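Local coordinates for protein fructose-bisphosphate aldolase (Plasmodium falciparum, PDB 4TR9) that belongs to the class I fructose-bisphosphate aldolase family and folds as a TIM barrel, at residues L29-A32 with G33-I36; E142-A146 with G147-A151; L178-Y181 with A182-C185; K250-T253 with Q254-G257; V289-N292 with S293-L297. One frame throughout, in Å; residues are numbered along the deposited sequence. Where two conformers were deposited one is given.

Contact 1 (L29-A32 with G33-I36); sequences LVQA and GKGI
Q31 and K34 face each other across the ends of a type II beta turn, with A32 and G33 at its corners, which carries the chain from helix 16-29 into strand 35-39 of the TIM barrel. The tight part is the backbone of the turn itself. K34 N donates to Q31 O at 2.9 Å, a fairly straight bond with an N-H...O angle of 161°. G33 sits third in the turn with a positive phi of 86°, where a beta carbon would collide with A32 O, which explains the glycine.

The loose part faces solvent. Q31 and A32 are exposed, and the Q31 and K34 side chains run alongside one another in extended form, pointing the same way. Q31 reaches that course with CG anti to its backbone nitrogen (chi1 -163°). The link between their ends, K34 NZ to Q31 OE1 at 3.3 Å, is weak, and it is also doubtful because the lysine was modelled in two conformations.

Toward the barrel interior the contact is buried again. L29 O and G35 O both accept from S80 OG of the adjacent strand 79-84, and K34 O accepts from T305 OG1 of strand 303-308 on the other flank. The side chain of I36 lies about 8 Å from the bound 38D. I36 CG1 comes within 4.3 Å of L29 O, and I36 CD1 rests 4.4 Å from L29 CB.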
loop_
_atom_site.group_PDB
_atom_site.type_symbol
_atom_site.label_atom_id
_atom_site.label_comp_id
_atom_site.label_asym_id
_atom_site.label_seq_id
_atom_site.Cartn_x
_atom_site.Cartn_y
_atom_site.Cartn_z
ATOM N N LEU A 29 25.642 21.242 1.751
ATOM C CA LEU A 29 26.352 20.081 1.223
ATOM C C LEU A 29 26.292 20.039 -0.300
ATOM O O LEU A 29 27.171 19.473 -0.950
ATOM C CB LEU A 29 25.778 18.787 1.805
ATOM C CG LEU A 29 26.157 18.459 3.248
ATOM C CD1 LEU A 29 25.421 17.216 3.724
ATOM C CD2 LEU A 29 27.660 18.275 3.371
ATOM N N VAL A 30 25.249 20.636 -0.866
ATOM C CA VAL A 30 25.101 20.701 -2.314
ATOM C C VAL A 30 25.302 22.129 -2.813
ATOM O O VAL A 30 24.683 22.551 -3.792
ATOM C CB VAL A 30 23.722 20.178 -2.769
ATOM C CG1 VAL A 30 23.623 18.677 -2.537
ATOM C CG2 VAL A 30 22.602 20.910 -2.044
ATOM N N GLN A 31 26.175 22.865 -2.130
ATOM C CA GLN A 31 26.499 24.238 -2.507
ATOM C C GLN A 31 27.083 24.273 -3.916
ATOM O O GLN A 31 27.666 23.290 -4.374
ATOM C CB GLN A 31 27.477 24.853 -1.499
ATOM C CG GLN A 31 27.567 26.373 -1.550
ATOM C CD GLN A 31 28.447 26.947 -0.452
ATOM O OE1 GLN A 31 29.146 26.214 0.250
ATOM N NE2 GLN A 31 28.414 28.266 -0.297
ATOM N N ALA A 32 26.917 25.406 -4.594
ATOM C CA ALA A 32 27.299 25.551 -5.997
ATOM C C ALA A 32 28.747 25.149 -6.269
ATOM O O ALA A 32 29.681 25.749 -5.738
ATOM C CB ALA A 32 27.063 26.985 -6.454
ATOM N N GLY A 33 28.918 24.122 -7.096
ATOM C CA GLY A 33 30.235 23.681 -7.514
ATOM C C GLY A 33 30.910 22.706 -6.570
ATOM O O GLY A 33 31.996 22.206 -6.863
ATOM N N LYS A 34 30.275 22.427 -5.437
ATOM C CA LYS A 34 30.852 21.523 -4.451
ATOM C C LYS A 34 30.146 20.170 -4.444
ATOM O O LYS A 34 29.007 20.048 -4.895
ATOM C CB LYS A 34 30.801 22.152 -3.056
ATOM C CG LYS A 34 31.635 23.417 -2.919
ATOM C CD LYS A 34 31.593 23.961 -1.500
ATOM C CE LYS A 34 32.441 25.215 -1.363
ATOM N NZ LYS A 34 32.405 25.760 0.022
ATOM N N GLY A 35 30.838 19.155 -3.935
ATOM C CA GLY A 35 30.292 17.813 -3.854
ATOM C C GLY A 35 30.698 17.115 -2.571
ATOM O O GLY A 35 31.263 17.737 -1.670
ATOM N N ILE A 36 30.418 15.818 -2.487
ATOM C CA ILE A 36 30.720 15.048 -1.285
ATOM C C ILE A 36 31.775 13.977 -1.551
ATOM O O ILE A 36 31.706 13.256 -2.547
ATOM C CB ILE A 36 29.449 14.380 -0.715
ATOM C CG1 ILE A 36 28.386 15.435 -0.403
ATOM C CG2 ILE A 36 29.775 13.571 0.532
ATOM C CD1 ILE A 36 27.115 14.866 0.191
#

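Contact 2 (E142-A146 with G147-A151); sequences EYYKA and GARFA
Y144 lies against R149 round the end of helix 136-146, and its side chain meets the following loop along its whole length. CB stands 4.1 Å from A148 O, close to where Y144 CA directs its hydrogen at the same oxygen (CA to O 3.4 Å, nearly linear). With CG anti to the backbone nitrogen (chi1 -175°), the ring runs out beneath the guanidinium. CG and CD1 lie under NH2, which comes to 3.3 Å from CD1 and sits over the middle of the ring face. Farther out, CE1 and CZ are each 3.5 Å from R149 CZ. The two planes are only 13° apart, a flat cation-pi stack. At the tip, Y144 OH is hydrogen-bonded to E21, and R189 makes a further cation-pi contact with the ring.

The turn that brings R149 here is a Schellman motif. G147 has positive phi, A148 N reaches back to Y143 O at 2.9 Å, and G147 N bonds to Y144 O from above the carbonyl plane. Y144 O also takes R149 NH2 at 2.8 Å, in the plane of the guanidinium, and a water that bridges to R149 NH1. The same NH2 donates to A148 O at 2.7 Å, so two backbone carbonyls hold the guanidinium flat against the ring as the chain enters strand 150-157. On another side of the turn, Y143 CB packs on A148 CB at 3.9 Å.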
loop_
_atom_site.group_PDB
_atom_site.type_symbol
_atom_site.label_atom_id
_atom_site.label_comp_id
_atom_site.label_asym_id
_atom_site.label_seq_id
_atom_site.Cartn_x
_atom_site.Cartn_y
_atom_site.Cartn_z
ATOM N N GLU A 142 25.863 10.259 19.555
ATOM C CA GLU A 142 27.303 10.108 19.722
ATOM C C GLU A 142 28.061 10.752 18.566
ATOM O O GLU A 142 29.057 11.444 18.772
ATOM C CB GLU A 142 27.673 8.628 19.832
ATOM C CG GLU A 142 29.167 8.354 19.872
ATOM C CD GLU A 142 29.488 6.875 19.773
ATOM O OE1 GLU A 142 28.544 6.069 19.636
ATOM O OE2 GLU A 142 30.685 6.519 19.831
ATOM N N TYR A 143 27.578 10.521 17.349
ATOM C CA TYR A 143 28.231 11.032 16.149
ATOM C C TYR A 143 28.143 12.553 16.055
ATOM O O TYR A 143 29.090 13.210 15.616
ATOM C CB TYR A 143 27.619 10.393 14.901
ATOM C CG TYR A 143 27.853 8.901 14.797
ATOM C CD1 TYR A 143 28.952 8.306 15.400
ATOM C CD2 TYR A 143 26.970 8.089 14.096
ATOM C CE1 TYR A 143 29.170 6.944 15.306
ATOM C CE2 TYR A 143 27.179 6.724 13.998
ATOM C CZ TYR A 143 28.280 6.158 14.605
ATOM O OH TYR A 143 28.492 4.802 14.510
ATOM N N TYR A 144 27.007 13.107 16.467
ATOM C CA TYR A 144 26.802 14.553 16.432
ATOM C C TYR A 144 27.795 15.270 17.336
ATOM O O TYR A 144 28.389 16.276 16.948
ATOM C CB TYR A 144 25.372 14.907 16.845
ATOM C CG TYR A 144 25.045 16.380 16.717
ATOM C CD1 TYR A 144 24.562 16.900 15.524
ATOM C CD2 TYR A 144 25.218 17.247 17.789
ATOM C CE1 TYR A 144 24.262 18.244 15.401
ATOM C CE2 TYR A 144 24.922 18.592 17.675
ATOM C CZ TYR A 144 24.444 19.085 16.479
ATOM O OH TYR A 144 24.146 20.422 16.357
ATOM N N LYS A 145 27.972 14.745 18.544
ATOM C CA LYS A 145 28.878 15.345 19.513
ATOM C C LYS A 145 30.325 15.156 19.070
ATOM O O LYS A 145 31.218 15.889 19.496
ATOM C CB LYS A 145 28.658 14.739 20.901
ATOM C CG LYS A 145 29.048 15.659 22.047
ATOM C CD LYS A 145 28.723 15.036 23.397
ATOM C CE LYS A 145 29.661 13.884 23.716
ATOM N NZ LYS A 145 31.071 14.342 23.859
ATOM N N ALA A 146 30.548 14.168 18.209
ATOM C CA ALA A 146 31.874 13.899 17.669
ATOM C C ALA A 146 32.212 14.867 16.540
ATOM O O ALA A 146 33.383 15.084 16.227
ATOM C CB ALA A 146 31.968 12.464 17.181
ATOM N N GLY A 147 31.183 15.443 15.927
ATOM C CA GLY A 147 31.383 16.423 14.874
ATOM C C GLY A 147 30.587 16.158 13.611
ATOM O O GLY A 147 30.550 16.996 12.711
ATOM N N ALA A 148 29.946 14.995 13.540
ATOM C CA ALA A 148 29.163 14.631 12.364
ATOM C C ALA A 148 27.898 15.478 12.262
ATOM O O ALA A 148 27.258 15.778 13.271
ATOM C CB ALA A 148 28.810 13.152 12.396
ATOM N N ARG A 149 27.542 15.860 11.040
ATOM C CA ARG A 149 26.360 16.684 10.813
ATOM C C ARG A 149 25.429 16.066 9.775
ATOM O O ARG A 149 24.323 16.562 9.549
ATOM C CB ARG A 149 26.767 18.095 10.385
ATOM C CG ARG A 149 27.376 18.925 11.506
ATOM C CD ARG A 149 26.378 19.114 12.637
ATOM N NE ARG A 149 26.948 19.849 13.763
ATOM C CZ ARG A 149 27.520 19.276 14.818
ATOM N NH1 ARG A 149 28.009 20.026 15.796
ATOM N NH2 ARG A 149 27.605 17.955 14.895
ATOM N N PHE A 150 25.878 14.987 9.141
ATOM C CA PHE A 150 25.017 14.234 8.236
ATOM C C PHE A 150 25.421 12.762 8.206
ATOM O O PHE A 150 26.571 12.420 8.473
ATOM C CB PHE A 150 25.041 14.842 6.825
ATOM C CG PHE A 150 26.339 14.653 6.084
ATOM C CD1 PHE A 150 26.506 13.590 5.210
ATOM C CD2 PHE A 150 27.378 15.558 6.235
ATOM C CE1 PHE A 150 27.692 13.420 4.517
ATOM C CE2 PHE A 150 28.566 15.394 5.541
ATOM C CZ PHE A 150 28.721 14.324 4.682
ATOM N N ALA A 151 24.462 11.894 7.892
ATOM C CA ALA A 151 24.700 10.454 7.924
ATOM C C ALA A 151 24.424 9.799 6.575
ATOM O O ALA A 151 23.874 10.426 5.670
ATOM C CB ALA A 151 23.849 9.807 9.007
HETATM O O HOH W 1 29.164 18.815 18.268
#

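Contact 3 (L178-Y181 with A182-C185); sequences LARY and ASIC
The Y181 ring carries the backbone of A182 over one face, with A182 CA 3.8 Å from ring atom CD2. C185 SG approaches the same ring obliquely, 3.4 Å from CE1, in a sulfur-aromatic contact. W153 of strand 150-157 also stacks with this ring. A chi1 of 139°, well off a staggered position, brings CG to 3.1 Å from A182 N. The other flat group, the R180 guanidinium, has S183 OG at its edge and near its plane, 3.8 Å from NH2; I184 CG1 lies obliquely to it.

These residues form two consecutive turns of helix 168-187, the helix of the beta-alpha-beta unit that joins strands 150-157 and 191-198 of the TIM barrel. R180 O is gripped twice: I184 N makes the regular helical bond at 3.2 Å, and S183 OG adds a shorter one at 2.7 Å from its hydroxyl. I184 CG1 presses on the same oxygen at 3.1 Å, which makes this corner tight.

All eight residues are buried, yet the arginine looks outward from its own subunit: NE forms a salt bridge with E173 of the second subunit, and NH1 bonds to S129 of that subunit. The helix thus turns an aromatic and sulfur-bearing side to the barrel strands and a charged one to the subunit interface, where E173 probably offsets the buried positive charge.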
loop_
_atom_site.group_PDB
_atom_site.type_symbol
_atom_site.label_atom_id
_atom_site.label_comp_id
_atom_site.label_asym_id
_atom_site.label_seq_id
_atom_site.Cartn_x
_atom_site.Cartn_y
_atom_site.Cartn_z
ATOM N N LEU A 178 15.226 2.579 4.385
ATOM C CA LEU A 178 15.726 3.933 4.190
ATOM C C LEU A 178 14.826 4.939 4.896
ATOM O O LEU A 178 15.293 5.957 5.405
ATOM C CB LEU A 178 15.814 4.265 2.699
ATOM C CG LEU A 178 16.886 3.539 1.884
ATOM C CD1 LEU A 178 16.548 3.582 0.403
ATOM C CD2 LEU A 178 18.251 4.155 2.137
ATOM N N ALA A 179 13.532 4.637 4.924
ATOM C CA ALA A 179 12.546 5.519 5.536
ATOM C C ALA A 179 12.760 5.656 7.040
ATOM O O ALA A 179 12.795 6.768 7.570
ATOM C CB ALA A 179 11.141 5.013 5.250
ATOM N N ARG A 180 12.899 4.524 7.723
ATOM C CA ARG A 180 13.119 4.516 9.166
ATOM C C ARG A 180 14.420 5.222 9.525
ATOM O O ARG A 180 14.460 6.041 10.443
ATOM C CB ARG A 180 13.137 3.080 9.696
ATOM C CG ARG A 180 11.820 2.344 9.541
ATOM C CD ARG A 180 10.788 2.819 10.552
ATOM N NE ARG A 180 11.083 2.356 11.906
ATOM C CZ ARG A 180 11.567 3.126 12.875
ATOM N NH1 ARG A 180 11.804 2.615 14.075
ATOM N NH2 ARG A 180 11.811 4.410 12.646
ATOM N N TYR A 181 15.477 4.901 8.787
ATOM C CA TYR A 181 16.795 5.481 9.014
ATOM C C TYR A 181 16.782 7.003 8.927
ATOM O O TYR A 181 17.372 7.685 9.763
ATOM C CB TYR A 181 17.797 4.910 8.007
ATOM C CG TYR A 181 18.771 5.922 7.442
ATOM C CD1 TYR A 181 19.908 6.296 8.148
ATOM C CD2 TYR A 181 18.559 6.494 6.191
ATOM C CE1 TYR A 181 20.801 7.216 7.629
ATOM C CE2 TYR A 181 19.444 7.416 5.667
ATOM C CZ TYR A 181 20.563 7.772 6.390
ATOM O OH TYR A 181 21.449 8.686 5.868
ATOM N N ALA A 182 16.104 7.526 7.912
ATOM C CA ALA A 182 16.106 8.957 7.656
ATOM C C ALA A 182 15.375 9.729 8.751
ATOM O O ALA A 182 15.783 10.829 9.120
ATOM C CB ALA A 182 15.491 9.248 6.296
ATOM N N SER A 183 14.300 9.146 9.273
ATOM C CA SER A 183 13.514 9.797 10.317
ATOM C C SER A 183 14.287 9.879 11.630
ATOM O O SER A 183 14.234 10.889 12.331
ATOM C CB SER A 183 12.193 9.055 10.532
ATOM O OG SER A 183 12.418 7.736 10.996
ATOM N N ILE A 184 15.004 8.807 11.954
ATOM C CA ILE A 184 15.785 8.739 13.183
ATOM C C ILE A 184 16.918 9.763 13.175
ATOM O O ILE A 184 17.183 10.417 14.185
ATOM C CB ILE A 184 16.363 7.324 13.396
ATOM C CG1 ILE A 184 15.232 6.299 13.484
ATOM C CG2 ILE A 184 17.218 7.273 14.653
ATOM C CD1 ILE A 184 15.709 4.867 13.579
ATOM N N CYS A 185 17.573 9.906 12.027
ATOM C CA CYS A 185 18.665 10.864 11.883
ATOM C C CYS A 185 18.185 12.301 12.052
ATOM O O CYS A 185 18.807 13.091 12.763
ATOM C CB CYS A 185 19.344 10.702 10.523
ATOM S SG CYS A 185 20.287 9.175 10.349
#

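Contact 4 (K250-T253 with Q254-G257); sequences KTTT and QDVG
T252 meets D255 at the N-cap of helix 253-267, a helix on the outside of the TIM barrel.

The side-chain bonds come first. D255 sits three residues into the first turn and returns its carboxylate to the cap: OD2 accepts from T252 N at 3.2 Å, met from above the carboxylate plane. This is one half of a capping box. The hydroxyl of the cap does not complete the other half but turns to the same oxygen, T252 OG1 donating weakly to D255 OD2 at 3.0 Å. With chi1 at 59°, OG1 sits between the backbone nitrogen and the carbonyl carbon, on the side where the carboxylate stands. A carboxylate at a helix start would probably be favoured in its charged form.

Backbone bonds follow. G257 N reaches T253 O at 3.0 Å, a sound first-turn bond, whereas T252 O takes only weak bonds from V256 N and D255 N. Outside the turn, T253 OG1 probably bonds to S293 OG and N290 OD1 of helix 284-295.

Packing is slight. V256, buried against T242, brings CB to 3.4 Å from T253 O and CG2 to 3.7 Å from T252 O.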
loop_
_atom_site.group_PDB
_atom_site.type_symbol
_atom_site.label_atom_id
_atom_site.label_comp_id
_atom_site.label_asym_id
_atom_site.label_seq_id
_atom_site.Cartn_x
_atom_site.Cartn_y
_atom_site.Cartn_z
ATOM N N LYS A 250 25.060 -0.083 -27.504
ATOM C CA LYS A 250 25.964 1.024 -27.213
ATOM C C LYS A 250 25.199 2.291 -26.844
ATOM O O LYS A 250 24.299 2.717 -27.568
ATOM C CB LYS A 250 26.880 1.294 -28.409
ATOM C CG LYS A 250 27.686 0.085 -28.862
ATOM C CD LYS A 250 28.539 0.412 -30.079
ATOM C CE LYS A 250 29.296 -0.812 -30.570
ATOM N NZ LYS A 250 30.138 -0.506 -31.760
ATOM N N THR A 251 25.561 2.887 -25.712
ATOM C CA THR A 251 24.909 4.103 -25.242
ATOM C C THR A 251 25.920 5.219 -25.006
ATOM O O THR A 251 26.940 5.019 -24.346
ATOM C CB THR A 251 24.123 3.858 -23.939
ATOM O OG1 THR A 251 25.015 3.382 -22.923
ATOM C CG2 THR A 251 23.020 2.835 -24.162
ATOM N N THR A 252 25.630 6.396 -25.552
ATOM C CA THR A 252 26.495 7.554 -25.378
ATOM C C THR A 252 26.263 8.202 -24.016
ATOM O O THR A 252 25.350 7.818 -23.285
ATOM C CB THR A 252 26.271 8.599 -26.485
ATOM O OG1 THR A 252 24.903 9.024 -26.473
ATOM C CG2 THR A 252 26.602 8.008 -27.847
ATOM N N THR A 253 27.092 9.185 -23.683
ATOM C CA THR A 253 27.009 9.845 -22.385
ATOM C C THR A 253 25.784 10.752 -22.285
ATOM O O THR A 253 25.288 11.013 -21.188
ATOM C CB THR A 253 28.277 10.674 -22.092
ATOM O OG1 THR A 253 28.124 11.363 -20.846
ATOM C CG2 THR A 253 28.529 11.685 -23.202
ATOM N N GLN A 254 25.296 11.228 -23.426
ATOM C CA GLN A 254 24.101 12.065 -23.445
ATOM C C GLN A 254 22.850 11.224 -23.221
ATOM O O GLN A 254 21.850 11.712 -22.693
ATOM C CB GLN A 254 23.994 12.834 -24.763
ATOM C CG GLN A 254 24.968 13.994 -24.881
ATOM C CD GLN A 254 24.681 14.873 -26.081
ATOM O OE1 GLN A 254 23.919 14.498 -26.973
ATOM N NE2 GLN A 254 25.287 16.056 -26.108
ATOM N N ASP A 255 22.910 9.959 -23.626
ATOM C CA ASP A 255 21.823 9.025 -23.362
ATOM C C ASP A 255 21.722 8.767 -21.864
ATOM O O ASP A 255 20.629 8.605 -21.322
ATOM C CB ASP A 255 22.032 7.713 -24.120
ATOM C CG ASP A 255 21.936 7.887 -25.623
ATOM O OD1 ASP A 255 21.222 8.809 -26.072
ATOM O OD2 ASP A 255 22.570 7.100 -26.357
ATOM N N VAL A 256 22.874 8.733 -21.201
ATOM C CA VAL A 256 22.923 8.594 -19.752
ATOM C C VAL A 256 22.320 9.824 -19.082
ATOM O O VAL A 256 21.509 9.708 -18.165
ATOM C CB VAL A 256 24.368 8.388 -19.250
ATOM C CG1 VAL A 256 24.432 8.509 -17.735
ATOM C CG2 VAL A 256 24.902 7.040 -19.709
ATOM N N GLY A 257 22.716 11.001 -19.557
ATOM C CA GLY A 257 22.241 12.254 -18.998
ATOM C C GLY A 257 20.753 12.488 -19.188
ATOM O O GLY A 257 20.079 12.982 -18.284
#

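Contact 5 (V289-N292 with S293-L297); sequences VNLN and SINAL
L291 O is taken up twice by N295, one helical turn further on. N295 ND2 donates to it at 2.7 Å and N295 N at 3.2 Å, and the two donors approach from opposite faces of the carbonyl plane. The side chain folds back to do this: with CG anti to the carbonyl carbon (chi1 -70°) and chi2 at -83°, the amide nitrogen is turned toward the preceding turn. The same ND2 bonds to L304 O of strand 303-308, so the amide links this part of the helix to the barrel sheet.

The regular helical bonds lie around it. S293 N meets V289 O at 2.8 Å and I294 N meets N290 O at 3.0 Å. A296 N to N292 O is strongly bent and counts as weak.

Other polar ends look elsewhere. Those of N290 and S293 are engaged by T253 of helix 253-267, N290 ND2 bonds to Q282, and N292 OD1 takes Y349 N. The backbone of L297 is hydrogen-bonded to the bound peptide, and the L297 side chain packs on an aromatic residue of that peptide.

Packing completes the contact. L291 and N295 cross, with L291 CD1 lying 3.4 Å from N295 ND2, and I294 CG1 presses on N290 O at 3.1 Å. Beyond the two segments, L291 rests on F306 and I294 on L304. Such a helix, one face on the sheet and bonded to the strand that follows it, is the middle element of a beta-alpha-beta crossover, here between strands 274-277 and 303-308 of the TIM barrel.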
loop_
_atom_site.group_PDB
_atom_site.type_symbol
_atom_site.label_atom_id
_atom_site.label_comp_id
_atom_site.label_asym_id
_atom_site.label_seq_id
_atom_site.Cartn_x
_atom_site.Cartn_y
_atom_site.Cartn_z
ATOM N N VAL A 289 32.465 12.723 -16.848
ATOM C CA VAL A 289 31.826 13.014 -18.126
ATOM C C VAL A 289 30.309 12.870 -18.020
ATOM O O VAL A 289 29.563 13.735 -18.478
ATOM C CB VAL A 289 32.356 12.093 -19.243
ATOM C CG1 VAL A 289 31.541 12.266 -20.514
ATOM C CG2 VAL A 289 33.829 12.376 -19.507
ATOM N N ASN A 290 29.861 11.780 -17.404
ATOM C CA ASN A 290 28.433 11.531 -17.237
ATOM C C ASN A 290 27.772 12.562 -16.329
ATOM O O ASN A 290 26.669 13.025 -16.613
ATOM C CB ASN A 290 28.195 10.123 -16.690
ATOM C CG ASN A 290 28.580 9.040 -17.680
ATOM O OD1 ASN A 290 28.505 9.237 -18.892
ATOM N ND2 ASN A 290 28.998 7.890 -17.166
ATOM N N LEU A 291 28.448 12.919 -15.241
ATOM C CA LEU A 291 27.947 13.950 -14.338
ATOM C C LEU A 291 27.856 15.287 -15.065
ATOM O O LEU A 291 26.953 16.086 -14.813
ATOM C CB LEU A 291 28.845 14.074 -13.104
ATOM C CG LEU A 291 28.476 15.169 -12.100
ATOM C CD1 LEU A 291 27.074 14.952 -11.553
ATOM C CD2 LEU A 291 29.492 15.231 -10.970
ATOM N N ASN A 292 28.799 15.520 -15.971
ATOM C CA ASN A 292 28.793 16.721 -16.794
ATOM C C ASN A 292 27.633 16.711 -17.783
ATOM O O ASN A 292 26.980 17.732 -17.997
ATOM C CB ASN A 292 30.119 16.861 -17.543
ATOM C CG ASN A 292 30.144 18.063 -18.463
ATOM O OD1 ASN A 292 30.440 19.179 -18.036
ATOM N ND2 ASN A 292 29.834 17.843 -19.735
ATOM N N SER A 293 27.385 15.550 -18.380
ATOM C CA SER A 293 26.304 15.396 -19.346
ATOM C C SER A 293 24.949 15.644 -18.693
ATOM O O SER A 293 24.029 16.164 -19.324
ATOM C CB SER A 293 26.339 14.000 -19.973
ATOM O OG SER A 293 27.578 13.761 -20.617
ATOM N N ILE A 294 24.839 15.268 -17.423
ATOM C CA ILE A 294 23.618 15.481 -16.656
ATOM C C ILE A 294 23.395 16.967 -16.382
ATOM O O ILE A 294 22.284 17.477 -16.535
ATOM C CB ILE A 294 23.655 14.713 -15.318
ATOM C CG1 ILE A 294 23.713 13.206 -15.571
ATOM C CG2 ILE A 294 22.441 15.046 -14.475
ATOM C CD1 ILE A 294 23.836 12.383 -14.307
ATOM N N ASN A 295 24.457 17.660 -15.983
ATOM C CA ASN A 295 24.358 19.077 -15.655
ATOM C C ASN A 295 24.411 19.978 -16.885
ATOM O O ASN A 295 24.165 21.182 -16.791
ATOM C CB ASN A 295 25.464 19.474 -14.677
ATOM C CG ASN A 295 25.254 18.889 -13.296
ATOM O OD1 ASN A 295 24.502 19.433 -12.487
ATOM N ND2 ASN A 295 25.921 17.775 -13.016
ATOM N N ALA A 296 24.718 19.396 -18.039
ATOM C CA ALA A 296 24.734 20.155 -19.282
ATOM C C ALA A 296 23.314 20.412 -19.775
ATOM O O ALA A 296 23.103 21.183 -20.711
ATOM C CB ALA A 296 25.544 19.426 -20.345
ATOM N N LEU A 297 22.342 19.765 -19.138
ATOM C CA LEU A 297 20.943 19.907 -19.526
ATOM C C LEU A 297 20.238 21.008 -18.736
ATOM O O LEU A 297 19.121 20.821 -18.251
ATOM C CB LEU A 297 20.205 18.579 -19.346
ATOM C CG LEU A 297 20.713 17.409 -20.194
ATOM C CD1 LEU A 297 19.903 16.152 -19.922
ATOM C CD2 LEU A 297 20.679 17.761 -21.673
#

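From the N terminus the five contacts follow in series; each closes before the next opens, and none nests or crosses. Contact 1 closes the turn into strand 35-39, and contact 2 the turn from helix 136-146 into strand 150-157; they meet where L29 packs on F150. Contact 3 lies on the next helix and touches contact 2 through A151, which Y181 and C185 touch, so strand 150-157 joins the two. Across the chain's centre from contacts 2 and 3, contact 4 opens helix 253-267 and contact 5 lies in the later part of helix 284-295. These two are joined through T253 and through G257 packing on L297, which ties neighbouring barrel helices together.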